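Local coordinates for uncharacterized protein Sortase B (Clostridium perfringens, PDB 5YFK), which is a class B sortase, a cysteine transpeptidase that probably cleaves the sorting signal of a surface protein through an acyl-thioester intermediate and joins that protein to the cell envelope, at residues A[49-54]-A[83-88]; A[68-73]-A[92-97]; A[11-16]-A[87-92]. The protein carries 1 engineered substitution. One frame throughout, in Å; residues are numbered along the deposited sequence.

Interaction 1 of 3, residues A[49-54]-A[83-88]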
# COMPACT_ATOMS: atom_id res chain seq x y z
N LYS A 49 4.23 -16.35 -6.16
CA LYS A 49 5.21 -16.83 -5.17
C LYS A 49 6.39 -17.55 -5.84
O LYS A 49 7.54 -17.43 -5.42
CB LYS A 49 4.51 -17.77 -4.18
CG LYS A 49 4.71 -17.42 -2.72
CD LYS A 49 3.71 -18.17 -1.84
CE LYS A 49 2.27 -17.73 -2.12
NZ LYS A 49 1.40 -17.88 -0.92
N ASN A 50 6.09 -18.27 -6.92
CA ASN A 50 7.11 -19.04 -7.62
C ASN A 50 8.02 -18.13 -8.42
O ASN A 50 9.24 -18.28 -8.39
CB ASN A 50 6.45 -20.08 -8.53
CG ASN A 50 7.45 -21.06 -9.12
OD1 ASN A 50 8.03 -21.88 -8.40
ND2 ASN A 50 7.64 -21.00 -10.43
N ILE A 51 7.45 -17.10 -9.03
CA ILE A 51 8.26 -16.09 -9.70
C ILE A 51 9.17 -15.36 -8.70
O ILE A 51 10.34 -15.11 -8.98
CB ILE A 51 7.39 -15.07 -10.46
CG1 ILE A 51 6.67 -15.76 -11.63
CG2 ILE A 51 8.25 -13.95 -11.00
CD1 ILE A 51 5.34 -15.14 -11.99
N ASN A 52 8.62 -15.00 -7.55
CA ASN A 52 9.40 -14.30 -6.54
C ASN A 52 8.89 -14.66 -5.15
O ASN A 52 7.85 -14.20 -4.73
CB ASN A 52 9.32 -12.80 -6.75
CG ASN A 52 10.22 -12.01 -5.81
OD1 ASN A 52 10.70 -12.51 -4.78
ND2 ASN A 52 10.43 -10.74 -6.14
N PRO A 53 9.69 -15.42 -4.40
CA PRO A 53 9.25 -15.88 -3.10
C PRO A 53 8.97 -14.73 -2.10
O PRO A 53 8.40 -14.95 -1.03
CB PRO A 53 10.43 -16.74 -2.61
CG PRO A 53 11.22 -17.06 -3.84
CD PRO A 53 11.05 -15.87 -4.73
N ASP A 54 9.42 -13.53 -2.45
CA ASP A 54 9.20 -12.36 -1.60
C ASP A 54 7.76 -11.83 -1.72
O ASP A 54 7.34 -10.94 -0.96
CB ASP A 54 10.19 -11.26 -1.98
CG ASP A 54 11.64 -11.62 -1.66
OD1 ASP A 54 11.85 -12.48 -0.78
OD2 ASP A 54 12.52 -10.83 -2.06
N ASN A 83 12.91 -4.82 -9.70
CA ASN A 83 11.56 -5.13 -10.11
C ASN A 83 11.12 -6.46 -9.55
O ASN A 83 11.75 -6.98 -8.63
CB ASN A 83 11.42 -5.10 -11.63
CG ASN A 83 12.12 -6.26 -12.31
OD1 ASN A 83 12.64 -7.17 -11.67
ND2 ASN A 83 12.17 -6.21 -13.63
N PHE A 84 9.97 -6.95 -10.00
CA PHE A 84 9.39 -8.16 -9.42
C PHE A 84 10.24 -9.40 -9.69
O PHE A 84 10.15 -10.38 -8.94
CB PHE A 84 7.99 -8.41 -9.98
CG PHE A 84 7.23 -9.45 -9.22
CD1 PHE A 84 6.76 -9.18 -7.94
CD2 PHE A 84 7.01 -10.69 -9.77
CE1 PHE A 84 6.05 -10.14 -7.24
CE2 PHE A 84 6.31 -11.66 -9.06
CZ PHE A 84 5.83 -11.39 -7.80
N ASN A 85 10.95 -9.40 -10.82
CA ASN A 85 11.92 -10.45 -11.16
C ASN A 85 13.27 -10.25 -10.48
O ASN A 85 14.22 -10.98 -10.78
CB ASN A 85 12.14 -10.50 -12.67
CG ASN A 85 10.89 -10.85 -13.44
OD1 ASN A 85 10.44 -10.10 -14.30
ND2 ASN A 85 10.30 -11.99 -13.11
N LYS A 86 13.40 -9.19 -9.68
CA LYS A 86 14.63 -8.87 -8.97
C LYS A 86 15.71 -8.32 -9.89
O LYS A 86 16.87 -8.20 -9.49
CB LYS A 86 15.15 -10.09 -8.21
CG LYS A 86 14.17 -10.64 -7.20
CD LYS A 86 14.86 -11.36 -6.04
CE LYS A 86 13.92 -12.37 -5.41
NZ LYS A 86 14.61 -13.21 -4.40
N GLU A 87 15.31 -7.90 -11.08
CA GLU A 87 16.22 -7.22 -11.98
C GLU A 87 16.36 -5.77 -11.56
O GLU A 87 15.43 -5.19 -11.00
CB GLU A 87 15.70 -7.33 -13.42
CG GLU A 87 15.57 -8.78 -13.90
CD GLU A 87 14.52 -8.98 -14.99
OE1 GLU A 87 13.80 -8.01 -15.33
OE2 GLU A 87 14.38 -10.13 -15.47
N LYS A 88 17.56 -5.22 -11.74
CA LYS A 88 17.78 -3.78 -11.67
C LYS A 88 16.64 -3.03 -12.34
O LYS A 88 16.26 -3.33 -13.47
CB LYS A 88 19.09 -3.40 -12.37
CG LYS A 88 20.34 -4.01 -11.75
CD LYS A 88 20.68 -3.38 -10.41
CE LYS A 88 20.90 -1.88 -10.53
NZ LYS A 88 21.98 -1.54 -11.49
O HOH W 1 12.21 -12.60 -8.81
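An Asx turn at the exit of helix 35-51 carries this contact, with Asn52, the first residue to leave helical geometry, reaching across to Phe84. Its OD1 accepts from the backbone N of Asp54 at 2.8 Å, closing the turn, while its ND2 donates to Phe84 O, also at 2.8 Å. This second bond is bent (144° at the hydrogen), and the donor stands above the carbonyl plane; Tyr79 OH is a further partner of ND2. With CG anti to the backbone N (chi1 -174°), the amide is carried to Phe84 O. CB of Asn52 lies over one face of the Phe84 ring, a CH-pi contact 4.1 Å from the centroid. Ile51 CG2 reaches Phe84 CE2 at 3.6 Å, the two side chains crossing at about a right angle. A water donates to both Ile51 O and Phe84 O, giving the latter a second donor. The extended Lys86 chain passes Asn52, CE lying 3.3 Å from OD1, and ends in a long salt bridge, NZ to Asp54 OD2 at 3.9 Å; that carboxylate is also bonded by Tyr79 OH. Helix 35-51 is thereby joined, through the Asx turn at its C-terminal end, to the type I beta turn Asn83-Lys86.

Interaction 2 of 3, residues A[68-73]-A[92-97]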
# COMPACT_ATOMS: atom_id res chain seq x y z
N PHE A 68 -1.14 -4.01 -8.41
CA PHE A 68 0.20 -4.57 -8.39
C PHE A 68 0.32 -5.76 -7.43
O PHE A 68 -0.25 -5.75 -6.34
CB PHE A 68 1.20 -3.50 -7.94
CG PHE A 68 1.29 -2.32 -8.87
CD1 PHE A 68 1.87 -2.46 -10.12
CD2 PHE A 68 0.89 -1.07 -8.46
CE1 PHE A 68 1.97 -1.37 -10.97
CE2 PHE A 68 0.97 0.01 -9.30
CZ PHE A 68 1.53 -0.14 -10.55
N PRO A 69 1.32 -6.61 -7.70
CA PRO A 69 1.84 -7.49 -6.65
C PRO A 69 2.75 -6.73 -5.67
O PRO A 69 3.29 -5.69 -6.01
CB PRO A 69 2.65 -8.52 -7.45
CG PRO A 69 3.16 -7.73 -8.61
CD PRO A 69 2.08 -6.73 -8.96
N VAL A 70 2.70 -7.12 -4.41
CA VAL A 70 3.49 -6.53 -3.35
C VAL A 70 4.44 -7.57 -2.77
O VAL A 70 4.02 -8.67 -2.41
CB VAL A 70 2.61 -6.01 -2.21
CG1 VAL A 70 3.46 -5.29 -1.18
CG2 VAL A 70 1.53 -5.11 -2.78
N VAL A 71 5.69 -7.17 -2.66
CA VAL A 71 6.73 -8.05 -2.12
C VAL A 71 7.26 -7.54 -0.79
O VAL A 71 7.08 -6.37 -0.44
CB VAL A 71 7.90 -8.17 -3.13
CG1 VAL A 71 7.45 -8.87 -4.38
CG2 VAL A 71 8.51 -6.81 -3.44
N GLN A 72 8.00 -8.37 -0.08
CA GLN A 72 8.66 -7.93 1.12
C GLN A 72 10.12 -8.35 1.06
O GLN A 72 10.43 -9.54 0.85
CB GLN A 72 7.97 -8.57 2.33
CG GLN A 72 8.54 -8.11 3.66
CD GLN A 72 7.80 -8.67 4.84
OE1 GLN A 72 7.31 -9.79 4.80
NE2 GLN A 72 7.72 -7.90 5.91
N GLY A 73 10.99 -7.35 1.05
CA GLY A 73 12.44 -7.60 1.05
C GLY A 73 12.99 -7.72 2.46
O GLY A 73 12.25 -7.71 3.46
N GLY A 92 11.35 0.06 -9.70
CA GLY A 92 11.30 -0.86 -8.56
C GLY A 92 9.98 -1.61 -8.44
O GLY A 92 9.41 -2.08 -9.43
N SER A 93 9.60 -1.89 -7.21
CA SER A 93 8.43 -2.70 -6.93
C SER A 93 7.61 -2.02 -5.85
O SER A 93 8.09 -1.10 -5.16
CB SER A 93 8.83 -4.12 -6.50
OG SER A 93 9.66 -4.74 -7.47
N ILE A 94 6.37 -2.47 -5.69
CA ILE A 94 5.60 -2.08 -4.49
C ILE A 94 5.95 -3.05 -3.37
O ILE A 94 5.95 -4.28 -3.58
CB ILE A 94 4.10 -2.14 -4.75
CG1 ILE A 94 3.75 -1.35 -6.02
CG2 ILE A 94 3.33 -1.61 -3.54
CD1 ILE A 94 4.24 0.08 -6.07
N PHE A 95 6.39 -2.52 -2.23
CA PHE A 95 6.87 -3.39 -1.15
C PHE A 95 6.37 -3.02 0.22
O PHE A 95 6.18 -1.85 0.56
CB PHE A 95 8.40 -3.50 -1.17
CG PHE A 95 9.12 -2.21 -0.93
CD1 PHE A 95 9.45 -1.38 -1.99
CD2 PHE A 95 9.51 -1.83 0.34
CE1 PHE A 95 10.05 -0.15 -1.76
CE2 PHE A 95 10.19 -0.65 0.56
CZ PHE A 95 10.54 0.15 -0.51
N VAL A 96 6.15 -4.07 1.00
CA VAL A 96 5.76 -3.94 2.40
C VAL A 96 7.01 -3.81 3.27
O VAL A 96 8.09 -4.36 2.96
CB VAL A 96 4.85 -5.10 2.88
CG1 VAL A 96 5.48 -6.45 2.59
CG2 VAL A 96 4.49 -4.95 4.35
N ASP A 97 6.89 -2.99 4.29
CA ASP A 97 7.98 -2.73 5.22
C ASP A 97 8.66 -4.03 5.63
O ASP A 97 7.98 -4.99 6.02
CB ASP A 97 7.44 -2.04 6.46
CG ASP A 97 8.53 -1.40 7.30
OD1 ASP A 97 8.73 -0.17 7.21
OD2 ASP A 97 9.28 -2.15 7.95
O HOH W 2 10.61 -4.63 2.04
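The side chain of Gln72 runs from strand 67-72 alongside Val96 to Asp97. Its CB meets Val96 CG1 at 3.3 Å, a tight approach, and CG continues past the same methyl at 3.6 Å. CD is near both that methyl and Asp97 O, and NE2 then donates to Asp97 O at 2.9 Å, the donor tilted 22° from the carbonyl plane. An extended chain, with CG anti to the backbone N (chi1 -177°), provides this reach. The amide has further partners: OE1 accepts from Arg56 NE and NE2 donates to Asn100 O, so several bonds fix its rotation. Next to it the backbones pair in parallel. Val71 bonds to strand 94-96 through both its N and its O, the N donating to Ile94 O in the carbonyl plane and the O accepting from Val96 N at 2.9 Å, nearly along the C=O axis. This is the parallel pair 67-72/94-96 of the sortase beta-barrel, flanked by antiparallel strands 55-61 and 107-111. Val70, Ile94 and Val96 share one face of the sheet: CG2 of Val70 meets CG2 of Ile94 at 4.0 Å, and CG1 of Ile94 lies 3.8 Å from Phe68 CD2. On the other face Val71 CG2 touches Phe95 CB at 4.0 Å. From there the Phe95 ring leads away to meet Tyr111, bringing its side chain to about 7 Å from that of His113, the predicted proton donor/acceptor. Where the strands part, a water accepts from Gly73 N and donates to Val96 O.

Interaction 3 of 3, residues A[11-16]-A[87-92]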
# COMPACT_ATOMS: atom_id res chain seq x y z
N TYR A 11 9.47 7.21 -19.86
CA TYR A 11 9.20 5.83 -20.26
C TYR A 11 10.10 4.90 -19.47
O TYR A 11 11.28 5.19 -19.28
CB TYR A 11 9.46 5.65 -21.77
CG TYR A 11 9.06 4.30 -22.31
CD1 TYR A 11 7.80 4.10 -22.86
CD2 TYR A 11 9.92 3.21 -22.24
CE1 TYR A 11 7.39 2.85 -23.30
CE2 TYR A 11 9.54 1.97 -22.72
CZ TYR A 11 8.27 1.79 -23.24
OH TYR A 11 7.89 0.57 -23.75
N THR A 12 9.57 3.77 -19.02
CA THR A 12 10.23 3.03 -17.96
C THR A 12 9.79 1.56 -17.95
O THR A 12 9.35 1.04 -18.98
CB THR A 12 10.00 3.74 -16.61
OG1 THR A 12 10.94 3.27 -15.64
CG2 THR A 12 8.56 3.55 -16.12
N ASP A 13 10.00 0.88 -16.82
CA ASP A 13 10.07 -0.59 -16.80
C ASP A 13 8.69 -1.27 -16.69
O ASP A 13 8.59 -2.43 -16.28
CB ASP A 13 10.96 -1.07 -15.64
CG ASP A 13 12.08 -0.09 -15.32
OD1 ASP A 13 11.83 0.86 -14.55
OD2 ASP A 13 13.23 -0.29 -15.79
N SER A 14 7.66 -0.62 -17.24
CA SER A 14 6.27 -0.86 -16.85
C SER A 14 5.74 -2.21 -17.37
O SER A 14 4.81 -2.78 -16.79
CB SER A 14 5.37 0.28 -17.37
OG SER A 14 4.10 0.30 -16.72
N ARG A 15 6.32 -2.71 -18.45
CA ARG A 15 5.65 -3.69 -19.30
C ARG A 15 5.59 -5.07 -18.65
O ARG A 15 4.58 -5.77 -18.74
CB ARG A 15 6.35 -3.78 -20.66
CG ARG A 15 5.53 -4.45 -21.75
CD ARG A 15 6.31 -4.57 -23.04
NE ARG A 15 5.92 -5.75 -23.82
CZ ARG A 15 6.26 -7.00 -23.51
NH1 ARG A 15 6.97 -7.25 -22.42
NH2 ARG A 15 5.86 -8.00 -24.29
N ASP A 16 6.69 -5.48 -18.03
CA ASP A 16 6.75 -6.76 -17.33
C ASP A 16 5.80 -6.74 -16.15
O ASP A 16 4.95 -7.62 -16.00
CB ASP A 16 8.18 -7.05 -16.85
CG ASP A 16 9.22 -6.91 -17.96
OD1 ASP A 16 10.39 -6.64 -17.63
OD2 ASP A 16 8.86 -7.05 -19.14
N GLU A 87 15.31 -7.90 -11.08
CA GLU A 87 16.22 -7.22 -11.98
C GLU A 87 16.36 -5.77 -11.56
O GLU A 87 15.43 -5.19 -11.00
CB GLU A 87 15.70 -7.33 -13.42
CG GLU A 87 15.57 -8.78 -13.90
CD GLU A 87 14.52 -8.98 -14.99
OE1 GLU A 87 13.80 -8.01 -15.33
OE2 GLU A 87 14.38 -10.13 -15.47
N LYS A 88 17.56 -5.22 -11.74
CA LYS A 88 17.78 -3.78 -11.67
C LYS A 88 16.64 -3.03 -12.34
O LYS A 88 16.26 -3.33 -13.47
CB LYS A 88 19.09 -3.40 -12.37
CG LYS A 88 20.34 -4.01 -11.75
CD LYS A 88 20.68 -3.38 -10.41
CE LYS A 88 20.90 -1.88 -10.53
NZ LYS A 88 21.98 -1.54 -11.49
N SER A 89 16.13 -2.01 -11.67
CA SER A 89 14.96 -1.30 -12.18
C SER A 89 14.90 0.06 -11.56
O SER A 89 15.14 0.23 -10.36
CB SER A 89 13.69 -2.09 -11.87
OG SER A 89 12.54 -1.28 -12.06
N PHE A 90 14.47 1.03 -12.35
CA PHE A 90 14.25 2.38 -11.87
C PHE A 90 12.91 2.50 -11.16
O PHE A 90 12.82 3.16 -10.14
CB PHE A 90 14.37 3.37 -13.02
CG PHE A 90 15.76 3.44 -13.58
CD1 PHE A 90 16.14 2.55 -14.57
CD2 PHE A 90 16.75 4.10 -12.86
CE1 PHE A 90 17.47 2.47 -14.97
CE2 PHE A 90 18.08 4.01 -13.25
CZ PHE A 90 18.43 3.20 -14.31
N SER A 91 11.89 1.82 -11.69
CA SER A 91 10.56 1.88 -11.09
C SER A 91 10.51 1.08 -9.79
O SER A 91 9.66 1.32 -8.94
CB SER A 91 9.54 1.32 -12.06
OG SER A 91 9.39 2.21 -13.14
N GLY A 92 11.35 0.06 -9.70
CA GLY A 92 11.30 -0.86 -8.56
C GLY A 92 9.98 -1.61 -8.44
O GLY A 92 9.41 -2.08 -9.43
O HOH W 3 14.56 -3.23 -15.37
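Thr12 and Asp13 bring the N-terminal segment against the loop that leads into strand 94-96. Thr12 comes first: its OG1 lies 3.1 Å from Ser91 OG, and its CG2 methyl also approaches that oxygen, at 3.4 Å. The same OG1, held anti to the backbone N (chi1 -163°), turns toward the next residue and donates to Asp13 OD1 at 2.8 Å, meeting it from well above the carboxylate plane. Asp13 is the centre of the contact. Its OD1 also accepts from Ser91 N at 3.0 Å, on the syn side but 34° out of the plane, and from Ser91 OG at 3.1 Å through the anti lone pair. Ser89 OG adds a weak fourth donor. So many donors on one oxygen would be expected to stabilise the negative charge and fix the carboxylate's rotation. OD2 is turned to the edge of the Phe90 ring, and a water donates both to it and to Lys88 O. Farther on, Asp16 OD1 stands 4.3 Å from Glu87 OE1, two like charges, each with another partner: Asn83 ND2 for Glu87 OE1 and, at long range, Arg15 for Asp16. Ser91's side chain is about 5 Å from that of the predicted catalytic His113. Ser89 OG, besides its weak bond to Asp13, accepts from Gly92 N, an ST motif in the loop bordering the sortase active site.

The three contacts illustrate how one connection, the loop between strands 67-72 and 94-96, can be fastened at successive points. Interaction 1 holds its middle to the end of helix 35-51, interaction 3 holds its later part to the N-terminal segment, and interaction 2 pairs the strands on either side of it. Interactions 1 and 2, with centres about 10 Å apart, meet directly: Asp54 O and Gln72 N form a probable hydrogen bond, and Phe84 CE1 packs on Val71 CG1 at 3.4 Å. Interaction 3 shares Glu87 and Lys88 with interaction 1, and Gly92 with interaction 2. Interactions 2 and 3 come near the predicted catalytic His113, the side chains of Phe95 and Ser91 lying about 7 Å and 5 Å from its side chain.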